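Local atomic coordinates of integron cassette protein Vpc_cass2 (Vibrio paracholerae, PDB entry 3JRT), a protein that is of unknown function but folds as an all-helical subunit that pairs with a second copy of itself, encoded on a mobile integron gene cassette. Residues A[24-27]-A[28-31]; A[66-69]-A[70-74]; A[86-89]-A[90-94]; A[110-113]-A[114-118]. All blocks are in the same frame, centred on the assembly; numbering follows the deposited sequence.

Interaction 1. Residues A[24-27]-A[28-31]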
loop_
_atom_site.group_PDB
_atom_site.type_symbol
_atom_site.label_atom_id
_atom_site.label_comp_id
_atom_site.label_asym_id
_atom_site.label_seq_id
_atom_site.Cartn_x
_atom_site.Cartn_y
_atom_site.Cartn_z
HETATM N N MSE A 24 25.200 -11.438 -17.195
HETATM C CA MSE A 24 23.871 -11.628 -17.766
HETATM C C MSE A 24 22.863 -10.925 -16.910
HETATM O O MSE A 24 23.016 -10.846 -15.697
HETATM C CB MSE A 24 23.505 -13.103 -17.842
HETATM C CG MSE A 24 24.575 -13.967 -18.508
HETATM SE SE MSE A 24 25.065 -13.395 -20.331
HETATM C CE MSE A 24 23.329 -13.627 -21.166
ATOM N N SER A 25 21.804 -10.443 -17.546
ATOM C CA SER A 25 20.787 -9.669 -16.863
ATOM C C SER A 25 19.855 -10.508 -16.001
ATOM O O SER A 25 19.140 -9.958 -15.155
ATOM C CB SER A 25 19.933 -8.927 -17.884
ATOM O OG SER A 25 19.067 -9.840 -18.542
ATOM N N ASP A 26 19.819 -11.821 -16.223
ATOM C CA ASP A 26 18.810 -12.641 -15.543
ATOM C C ASP A 26 17.433 -11.943 -15.565
ATOM O O ASP A 26 16.699 -11.953 -14.574
ATOM C CB ASP A 26 19.233 -12.938 -14.096
ATOM C CG ASP A 26 20.416 -13.910 -14.015
ATOM O OD1 ASP A 26 20.480 -14.849 -14.842
ATOM O OD2 ASP A 26 21.281 -13.745 -13.120
ATOM N N LYS A 27 17.109 -11.315 -16.694
ATOM C CA LYS A 27 15.820 -10.662 -16.885
ATOM C C LYS A 27 14.735 -11.594 -16.391
ATOM O O LYS A 27 13.850 -11.202 -15.640
ATOM C CB LYS A 27 15.559 -10.405 -18.375
ATOM C CG LYS A 27 16.485 -9.418 -19.072
ATOM C CD LYS A 27 16.444 -9.584 -20.601
ATOM C CE LYS A 27 17.548 -8.763 -21.278
ATOM N NZ LYS A 27 17.669 -9.004 -22.754
ATOM N N TRP A 28 14.820 -12.845 -16.829
ATOM C CA TRP A 28 13.726 -13.789 -16.667
ATOM C C TRP A 28 13.488 -14.158 -15.217
ATOM O O TRP A 28 12.364 -14.457 -14.826
ATOM C CB TRP A 28 13.972 -15.033 -17.518
ATOM C CG TRP A 28 14.056 -14.700 -18.972
ATOM C CD1 TRP A 28 15.191 -14.508 -19.711
ATOM C CD2 TRP A 28 12.956 -14.488 -19.864
ATOM N NE1 TRP A 28 14.863 -14.202 -21.010
ATOM C CE2 TRP A 28 13.497 -14.186 -21.130
ATOM C CE3 TRP A 28 11.566 -14.531 -19.716
ATOM C CZ2 TRP A 28 12.696 -13.926 -22.241
ATOM C CZ3 TRP A 28 10.772 -14.275 -20.822
ATOM C CH2 TRP A 28 11.340 -13.976 -22.067
ATOM N N ILE A 29 14.552 -14.143 -14.424
ATOM C CA ILE A 29 14.428 -14.350 -12.992
ATOM C C ILE A 29 13.625 -13.207 -12.361
ATOM O O ILE A 29 12.740 -13.435 -11.536
ATOM C CB ILE A 29 15.800 -14.417 -12.320
ATOM C CG1 ILE A 29 16.469 -15.761 -12.607
ATOM C CG2 ILE A 29 15.660 -14.234 -10.827
ATOM C CD1 ILE A 29 17.900 -15.826 -12.129
ATOM N N GLU A 30 13.959 -11.982 -12.757
ATOM C CA GLU A 30 13.355 -10.791 -12.202
ATOM C C GLU A 30 11.878 -10.793 -12.581
ATOM O O GLU A 30 11.008 -10.557 -11.746
ATOM C CB GLU A 30 14.066 -9.545 -12.745
ATOM C CG GLU A 30 13.168 -8.317 -12.895
ATOM C CD GLU A 30 13.822 -7.213 -13.713
ATOM O OE1 GLU A 30 15.062 -7.248 -13.850
ATOM O OE2 GLU A 30 13.107 -6.314 -14.220
ATOM N N ILE A 31 11.615 -11.094 -13.849
ATOM C CA ILE A 31 10.266 -11.155 -14.375
ATOM C C ILE A 31 9.411 -12.205 -13.660
ATOM O O ILE A 31 8.289 -11.912 -13.270
ATOM C CB ILE A 31 10.267 -11.377 -15.903
ATOM C CG1 ILE A 31 10.806 -10.135 -16.615
ATOM C CG2 ILE A 31 8.864 -11.670 -16.416
ATOM C CD1 ILE A 31 11.105 -10.365 -18.091
#
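The backbone carbonyl of D26 is gripped by two amides of the first helical turn. E30 N donates to D26 O at 3.3 Å in a nearly straight bond (161°), whereas the bond from I29 N to the same oxygen is weak and strongly bent. The next carbonyl takes a regular i+4 bond, I31 N to K27 O at 2.9 Å and 166°. I31 CG1 lies 3.4 Å from K27 O, the same oxygen its own amide bonds. The carboxylate of D26 makes no capping bond. With CG beside the backbone N (chi1 -70°), the side chain lies next to that of I29, both pointing the same way, and I29 CD1 rests 3.7 Å from D26 CG. An acidic residue nevertheless suits this end of a helix, where its charge would probably be favourable to the dipole. E30 is buried, and its two carboxylate oxygens let one side chain serve two partners: OE2 is hydrogen-bonded with Y92 OH, and OE1 forms a salt bridge with K134 of the second subunit. D26 is thus the N-cap residue of helix 27-53, its carbonyl receiving the first i+4 bond, from E30 N.

Interaction 2. Residues A[66-69]-A[70-74]; sequences KRQC and IWRLC
R67 and W71 stand side by side on one turn of helix 64-91, an alpha-helix whose i to i+4 spacing sets most of the pairings; C69 with R72 is i to i+3. Backbone hydrogen bonds come first: I70 N to K66 O, W71 N to R67 O, R72 N to Q68 O and L73 N to C69 O are all close to straight, the last two at 2.9 Å.

The packing of flat groups is led by the arginine and the indole. R67 is extended from CG to NE, with CG opposite the backbone N across the CA-CB bond (chi1 -174°), which carries the guanidinium along the ring. W71 NE1 lies over one guanidinium face, offset toward its rim and 3.7 Å from R67 CZ, with the two planes 55° apart. Both groups turn their polar ends to E53 of helix 27-53, R67 by a salt bridge and W71 by a hydrogen bond, so a cation and an N-H donor share one carboxylate oxygen. The indole edge also meets the chain, W71 CD1 being 3.2 Å from R67 O.

The remaining polar contacts centre on R72, whose chain bends at chi3 (-59°). Its guanidinium forms a salt bridge with D41 of the second subunit. R72 NH2 closely approaches C69 SG, at 3.3 Å; the C69 side chain is short and buried, with G40 of the second subunit packed on it. A water accepts from R72 NH1 at 2.8 Å and from Q68 NE2 at 3.3 Å.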
loop_
_atom_site.group_PDB
_atom_site.type_symbol
_atom_site.label_atom_id
_atom_site.label_comp_id
_atom_site.label_asym_id
_atom_site.label_seq_id
_atom_site.Cartn_x
_atom_site.Cartn_y
_atom_site.Cartn_z
ATOM N N LYS A 66 -13.091 4.411 9.460
ATOM C CA LYS A 66 -12.388 3.141 9.471
ATOM C C LYS A 66 -12.630 2.431 8.147
ATOM O O LYS A 66 -11.696 1.982 7.489
ATOM C CB LYS A 66 -12.849 2.254 10.628
ATOM C CG LYS A 66 -12.366 0.816 10.470
ATOM C CD LYS A 66 -12.611 0.013 11.731
ATOM C CE LYS A 66 -12.079 -1.413 11.562
ATOM N NZ LYS A 66 -12.148 -2.197 12.828
ATOM N N ARG A 67 -13.890 2.351 7.739
ATOM C CA ARG A 67 -14.190 1.698 6.475
ATOM C C ARG A 67 -13.419 2.334 5.314
ATOM O O ARG A 67 -12.848 1.636 4.506
ATOM C CB ARG A 67 -15.692 1.703 6.204
ATOM C CG ARG A 67 -16.081 0.926 4.979
ATOM C CD ARG A 67 -17.599 0.730 4.875
ATOM N NE ARG A 67 -17.942 0.016 3.655
ATOM C CZ ARG A 67 -18.232 0.619 2.511
ATOM N NH1 ARG A 67 -18.248 1.942 2.456
ATOM N NH2 ARG A 67 -18.518 -0.094 1.433
ATOM N N GLN A 68 -13.411 3.661 5.233
ATOM C CA GLN A 68 -12.640 4.331 4.193
ATOM C C GLN A 68 -11.156 3.959 4.246
ATOM O O GLN A 68 -10.487 3.828 3.221
ATOM C CB GLN A 68 -12.803 5.861 4.300
ATOM C CG GLN A 68 -14.074 6.390 3.714
ATOM C CD GLN A 68 -14.270 7.907 3.956
ATOM O OE1 GLN A 68 -15.370 8.447 3.741
ATOM N NE2 GLN A 68 -13.207 8.590 4.409
ATOM N N CYS A 69 -10.636 3.795 5.450
ATOM C CA CYS A 69 -9.220 3.492 5.603
ATOM C C CYS A 69 -8.897 2.120 5.032
ATOM O O CYS A 69 -7.842 1.924 4.423
ATOM C CB CYS A 69 -8.802 3.598 7.079
ATOM S SG CYS A 69 -8.704 5.291 7.663
ATOM N N ILE A 70 -9.820 1.180 5.220
ATOM C CA ILE A 70 -9.690 -0.152 4.643
ATOM C C ILE A 70 -9.688 -0.094 3.119
ATOM O O ILE A 70 -8.870 -0.739 2.460
ATOM C CB ILE A 70 -10.812 -1.098 5.135
ATOM C CG1 ILE A 70 -10.667 -1.339 6.630
ATOM C CG2 ILE A 70 -10.749 -2.437 4.414
ATOM C CD1 ILE A 70 -11.919 -1.935 7.287
ATOM N N TRP A 71 -10.628 0.668 2.564
ATOM C CA TRP A 71 -10.696 0.858 1.123
ATOM C C TRP A 71 -9.418 1.483 0.578
ATOM O O TRP A 71 -8.913 1.054 -0.459
ATOM C CB TRP A 71 -11.954 1.666 0.702
ATOM C CG TRP A 71 -13.167 0.793 0.697
ATOM C CD1 TRP A 71 -13.835 0.308 1.780
ATOM C CD2 TRP A 71 -13.815 0.245 -0.452
ATOM N NE1 TRP A 71 -14.874 -0.498 1.377
ATOM C CE2 TRP A 71 -14.886 -0.549 0.010
ATOM C CE3 TRP A 71 -13.592 0.345 -1.827
ATOM C CZ2 TRP A 71 -15.748 -1.222 -0.857
ATOM C CZ3 TRP A 71 -14.429 -0.346 -2.686
ATOM C CH2 TRP A 71 -15.505 -1.107 -2.197
ATOM N N ARG A 72 -8.894 2.505 1.241
ATOM C CA ARG A 72 -7.635 3.075 0.740
ATOM C C ARG A 72 -6.506 2.041 0.820
ATOM O O ARG A 72 -5.751 1.872 -0.140
ATOM C CB ARG A 72 -7.249 4.371 1.455
ATOM C CG ARG A 72 -8.248 5.519 1.269
ATOM C CD ARG A 72 -7.619 6.846 1.665
ATOM N NE ARG A 72 -7.158 6.866 3.054
ATOM C CZ ARG A 72 -7.927 7.211 4.085
ATOM N NH1 ARG A 72 -9.197 7.557 3.895
ATOM N NH2 ARG A 72 -7.431 7.213 5.313
ATOM N N LEU A 73 -6.404 1.345 1.954
ATOM C CA LEU A 73 -5.368 0.325 2.095
ATOM C C LEU A 73 -5.369 -0.598 0.889
ATOM O O LEU A 73 -4.331 -0.828 0.284
ATOM C CB LEU A 73 -5.545 -0.501 3.384
ATOM C CG LEU A 73 -4.591 -1.699 3.545
ATOM C CD1 LEU A 73 -3.150 -1.206 3.651
ATOM C CD2 LEU A 73 -4.922 -2.530 4.776
ATOM N N CYS A 74 -6.538 -1.140 0.547
ATOM C CA CYS A 74 -6.607 -2.153 -0.505
ATOM C C CYS A 74 -6.536 -1.549 -1.905
ATOM O O CYS A 74 -5.832 -2.042 -2.799
ATOM C CB CYS A 74 -7.853 -3.023 -0.338
ATOM S SG CYS A 74 -7.868 -3.924 1.244
HETATM O O HOH W 1 -10.649 7.765 6.315
#

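Interaction 3. Residues A[86-89]-A[90-94]; sequences VELN and QKYGK
L88 and Y92 meet through their side chains where helix 64-91 ends: L88 CD1 lies at the edge of the phenol ring, in its plane and 3.8 Å from Y92 CD2. One ring face is taken by K91, its CG over the ring centre, so the aliphatic part of the lysine serves as apolar cover. Q90 lies beside E87, pointing the same way. Its CG occupies the crowded position between backbone N and carbonyl carbon (chi1 66°), which brings Q90 CG to 3.3 Å from E87 O. The amide lies nearly parallel to the E87 carboxylate, planes 8° apart.

Beneath these side chains the backbone pattern changes. Q90 N bonds to V86 O at 2.9 Å in the usual helical manner, but the final turn tightens: K91 N reaches L88 O at 3.2 Å, Y92 N reaches N89 O at 3.3 Å, and both donors stand well above the carbonyl planes. The i+4 bonds from K91 N and Y92 N are weak, as the helix gives way.

Further out, E87 accepts from the backbone N of V131 of the second subunit, N89 OD1 is bonded by R107, and Y92 OH has its hydrogen bond with E30. Tyrosine suits its place: a ring set among L88 and the aliphatic part of K91 would keep its hydroxyl near a carboxylate that also meets a lysine of the second subunit, which probably favours the charged form of that acid.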
loop_
_atom_site.group_PDB
_atom_site.type_symbol
_atom_site.label_atom_id
_atom_site.label_comp_id
_atom_site.label_asym_id
_atom_site.label_seq_id
_atom_site.Cartn_x
_atom_site.Cartn_y
_atom_site.Cartn_z
ATOM N N VAL A 86 1.570 -2.731 -16.034
ATOM C CA VAL A 86 1.808 -1.962 -17.243
ATOM C C VAL A 86 3.304 -1.686 -17.411
ATOM O O VAL A 86 3.860 -1.909 -18.480
ATOM C CB VAL A 86 1.014 -0.639 -17.261
ATOM C CG1 VAL A 86 1.305 0.145 -18.549
ATOM C CG2 VAL A 86 -0.479 -0.916 -17.125
ATOM N N GLU A 87 3.956 -1.221 -16.350
ATOM C CA GLU A 87 5.369 -0.859 -16.435
ATOM C C GLU A 87 6.231 -2.054 -16.826
ATOM O O GLU A 87 7.210 -1.923 -17.563
ATOM C CB GLU A 87 5.861 -0.284 -15.115
ATOM C CG GLU A 87 5.271 1.050 -14.747
ATOM C CD GLU A 87 5.679 1.452 -13.348
ATOM O OE1 GLU A 87 6.368 0.636 -12.695
ATOM O OE2 GLU A 87 5.318 2.561 -12.900
ATOM N N LEU A 88 5.860 -3.222 -16.326
ATOM C CA LEU A 88 6.548 -4.442 -16.705
ATOM C C LEU A 88 6.361 -4.684 -18.209
ATOM O O LEU A 88 7.320 -5.002 -18.922
ATOM C CB LEU A 88 6.021 -5.621 -15.887
ATOM C CG LEU A 88 6.782 -6.931 -16.027
ATOM C CD1 LEU A 88 8.104 -6.832 -15.297
ATOM C CD2 LEU A 88 5.961 -8.098 -15.501
ATOM N N ASN A 89 5.129 -4.522 -18.688
ATOM C CA ASN A 89 4.835 -4.651 -20.110
ATOM C C ASN A 89 5.654 -3.705 -20.974
ATOM O O ASN A 89 6.237 -4.123 -21.966
ATOM C CB ASN A 89 3.358 -4.417 -20.384
ATOM C CG ASN A 89 2.551 -5.693 -20.367
ATOM O OD1 ASN A 89 2.927 -6.686 -20.984
ATOM N ND2 ASN A 89 1.421 -5.669 -19.666
ATOM N N GLN A 90 5.704 -2.432 -20.601
ATOM C CA GLN A 90 6.433 -1.461 -21.412
ATOM C C GLN A 90 7.950 -1.657 -21.352
ATOM O O GLN A 90 8.682 -1.128 -22.187
ATOM C CB GLN A 90 6.042 -0.019 -21.058
ATOM C CG GLN A 90 6.435 0.444 -19.659
ATOM C CD GLN A 90 5.880 1.827 -19.332
ATOM O OE1 GLN A 90 5.088 2.385 -20.093
ATOM N NE2 GLN A 90 6.293 2.382 -18.196
ATOM N N LYS A 91 8.421 -2.425 -20.375
ATOM C CA LYS A 91 9.850 -2.691 -20.271
ATOM C C LYS A 91 10.277 -3.971 -20.987
ATOM O O LYS A 91 11.439 -4.110 -21.360
ATOM C CB LYS A 91 10.308 -2.724 -18.815
ATOM C CG LYS A 91 11.762 -3.115 -18.659
ATOM C CD LYS A 91 12.352 -2.571 -17.380
ATOM C CE LYS A 91 13.846 -2.855 -17.315
ATOM N NZ LYS A 91 14.413 -2.607 -15.956
ATOM N N TYR A 92 9.338 -4.889 -21.206
ATOM C CA TYR A 92 9.691 -6.205 -21.732
ATOM C C TYR A 92 8.854 -6.764 -22.897
ATOM O O TYR A 92 8.291 -7.848 -22.787
ATOM C CB TYR A 92 9.735 -7.231 -20.587
ATOM C CG TYR A 92 10.830 -6.977 -19.560
ATOM C CD1 TYR A 92 12.164 -6.882 -19.946
ATOM C CD2 TYR A 92 10.527 -6.834 -18.204
ATOM C CE1 TYR A 92 13.164 -6.651 -19.017
ATOM C CE2 TYR A 92 11.520 -6.605 -17.267
ATOM C CZ TYR A 92 12.838 -6.517 -17.682
ATOM O OH TYR A 92 13.832 -6.291 -16.763
ATOM N N GLY A 93 8.812 -6.053 -24.025
ATOM C CA GLY A 93 8.364 -6.645 -25.282
ATOM C C GLY A 93 9.174 -7.889 -25.637
ATOM O O GLY A 93 9.028 -8.477 -26.710
ATOM N N LYS A 94 10.077 -8.285 -24.750
ATOM C CA LYS A 94 10.752 -9.566 -24.862
ATOM C C LYS A 94 9.829 -10.703 -24.478
ATOM O O LYS A 94 10.291 -11.717 -24.002
ATOM C CB LYS A 94 11.963 -9.602 -23.955
ATOM C CG LYS A 94 12.062 -8.405 -23.143
ATOM C CD LYS A 94 13.393 -7.789 -23.206
ATOM C CE LYS A 94 13.248 -6.317 -22.936
ATOM N NZ LYS A 94 14.437 -5.762 -22.283
#

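Interaction 4. Residues A[110-113]-A[114-118]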
loop_
_atom_site.group_PDB
_atom_site.type_symbol
_atom_site.label_atom_id
_atom_site.label_comp_id
_atom_site.label_asym_id
_atom_site.label_seq_id
_atom_site.Cartn_x
_atom_site.Cartn_y
_atom_site.Cartn_z
ATOM N N TYR A 110 -5.404 -6.411 -21.316
ATOM C CA TYR A 110 -5.372 -6.007 -19.923
ATOM C C TYR A 110 -4.485 -4.783 -19.734
ATOM O O TYR A 110 -4.824 -3.864 -18.993
ATOM C CB TYR A 110 -4.977 -7.180 -19.028
ATOM C CG TYR A 110 -6.148 -8.106 -18.824
ATOM C CD1 TYR A 110 -6.879 -8.085 -17.654
ATOM C CD2 TYR A 110 -6.560 -8.952 -19.831
ATOM C CE1 TYR A 110 -7.971 -8.916 -17.481
ATOM C CE2 TYR A 110 -7.645 -9.783 -19.671
ATOM C CZ TYR A 110 -8.349 -9.763 -18.497
ATOM O OH TYR A 110 -9.438 -10.594 -18.350
ATOM N N ASN A 111 -3.369 -4.748 -20.445
ATOM C CA ASN A 111 -2.530 -3.564 -20.429
ATOM C C ASN A 111 -3.344 -2.328 -20.810
ATOM O O ASN A 111 -3.216 -1.266 -20.197
ATOM C CB ASN A 111 -1.333 -3.748 -21.365
ATOM C CG ASN A 111 -0.317 -2.631 -21.238
ATOM O OD1 ASN A 111 -0.498 -1.541 -21.780
ATOM N ND2 ASN A 111 0.751 -2.894 -20.517
ATOM N N ASN A 112 -4.217 -2.477 -21.800
ATOM C CA ASN A 112 -4.964 -1.332 -22.308
ATOM C C ASN A 112 -6.077 -0.872 -21.371
ATOM O O ASN A 112 -6.290 0.331 -21.173
ATOM C CB ASN A 112 -5.529 -1.626 -23.691
ATOM C CG ASN A 112 -5.831 -0.365 -24.463
ATOM O OD1 ASN A 112 -5.109 0.628 -24.354
ATOM N ND2 ASN A 112 -6.901 -0.391 -25.249
ATOM N N GLU A 113 -6.790 -1.834 -20.801
ATOM C CA GLU A 113 -7.824 -1.533 -19.828
ATOM C C GLU A 113 -7.270 -0.642 -18.719
ATOM O O GLU A 113 -7.847 0.391 -18.379
ATOM C CB GLU A 113 -8.355 -2.825 -19.233
ATOM C CG GLU A 113 -8.943 -3.766 -20.259
ATOM C CD GLU A 113 -10.334 -3.361 -20.676
ATOM O OE1 GLU A 113 -11.214 -4.246 -20.686
ATOM O OE2 GLU A 113 -10.552 -2.165 -20.984
ATOM N N ILE A 114 -6.131 -1.040 -18.170
ATOM C CA ILE A 114 -5.504 -0.267 -17.109
ATOM C C ILE A 114 -5.190 1.177 -17.501
ATOM O O ILE A 114 -5.477 2.103 -16.745
ATOM C CB ILE A 114 -4.234 -0.948 -16.609
ATOM C CG1 ILE A 114 -4.598 -2.227 -15.841
ATOM C CG2 ILE A 114 -3.471 0.003 -15.730
ATOM C CD1 ILE A 114 -3.433 -3.249 -15.716
ATOM N N ASN A 115 -4.591 1.379 -18.670
ATOM C CA ASN A 115 -4.336 2.741 -19.117
ATOM C C ASN A 115 -5.632 3.523 -19.306
ATOM O O ASN A 115 -5.709 4.704 -18.975
ATOM C CB ASN A 115 -3.537 2.748 -20.419
ATOM C CG ASN A 115 -2.106 2.282 -20.233
ATOM O OD1 ASN A 115 -1.412 2.698 -19.303
ATOM N ND2 ASN A 115 -1.651 1.420 -21.134
ATOM N N LYS A 116 -6.648 2.863 -19.851
ATOM C CA LYS A 116 -7.924 3.519 -20.113
ATOM C C LYS A 116 -8.518 4.083 -18.833
ATOM O O LYS A 116 -9.121 5.162 -18.833
ATOM C CB LYS A 116 -8.913 2.533 -20.720
ATOM C CG LYS A 116 -8.640 2.195 -22.165
ATOM C CD LYS A 116 -9.769 1.369 -22.741
ATOM C CE LYS A 116 -9.550 1.099 -24.212
ATOM N NZ LYS A 116 -10.650 0.274 -24.774
ATOM N N ASN A 117 -8.353 3.333 -17.746
ATOM C CA ASN A 117 -8.941 3.683 -16.463
ATOM C C ASN A 117 -7.974 4.603 -15.734
ATOM O O ASN A 117 -7.132 4.148 -14.958
ATOM C CB ASN A 117 -9.213 2.407 -15.657
ATOM C CG ASN A 117 -9.963 2.673 -14.364
ATOM O OD1 ASN A 117 -9.816 3.728 -13.756
ATOM N ND2 ASN A 117 -10.764 1.704 -13.935
ATOM N N THR A 118 -8.093 5.897 -16.001
ATOM C CA THR A 118 -7.116 6.884 -15.554
ATOM C C THR A 118 -7.146 7.162 -14.058
ATOM O O THR A 118 -6.180 7.688 -13.506
ATOM C CB THR A 118 -7.262 8.211 -16.324
ATOM O OG1 THR A 118 -8.525 8.811 -16.019
ATOM C CG2 THR A 118 -7.182 7.954 -17.814
#
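N112 and K116 bring their side chains together one turn apart, K116 CE passing 3.2 Å from N112 ND2. The backbone amides of 114-117 are bonded, that of N115 weakly. K116 N donates to N112 O at 2.9 Å. I114 N bonds to Y110 O at 3.2 Å and is almost straight at 174°, N117 N bonds to E113 O at 3.1 Å, and N115 N makes its weak bond to N111 O.

Two of the side-chain amides, N115 and N117, find partners in the surrounding fold. N115 OD1 accepts from R83 of helix 64-91, and N117 ND2 donates to the backbone O of M150. Across the turn, N111 OD1 and N115 ND2 stand 3.2 Å apart with their amide planes at 69°; CG of N111 is anti to the backbone N (chi1 -172°), which brings OD1 round to N115 ND2.

These bonds close the C-terminal turn of helix 104-116. N117 is the centre of an inverse gamma turn, and there the chain bends before helix 118-128. Asparagine suits such a place, since its amide can serve a carbonyl of another helix, here M150 O, once its own helix has ended.

E113 bends at chi2, and its OE2 remains 4.5 Å from K116 NZ, a distance beyond a salt bridge, so the attraction is probably modest. I114, with no polar side-chain atom to satisfy, packs on Y85 and V86 of helix 64-91 and on W162 of helix 157-163. Y110 OH donates to the backbone O of S174.

In chain order, interaction 1 opens helix 27-53, interactions 2 and 3 lie near the two ends of helix 64-91, and interaction 4 closes helix 104-116. Interactions 2 and 3 share a helix, yet their centres are 30 Å apart, on opposite sides of the chain's centre. Interactions 1 and 3 touch, with centres 13 Å apart: I31 CD1 lies 3.6 Å from Y92 CD2. Interactions 3 and 4 also touch, at 14 Å between centres, where 86-89 and 110-115 pack side by side. Residues 86-94 thus join the start of helix 27-53 to the end of helix 104-116. Interactions 1, 2 and 3 all reach the second subunit, consistent with helix packing and the two-chain assembly depending on the same residues.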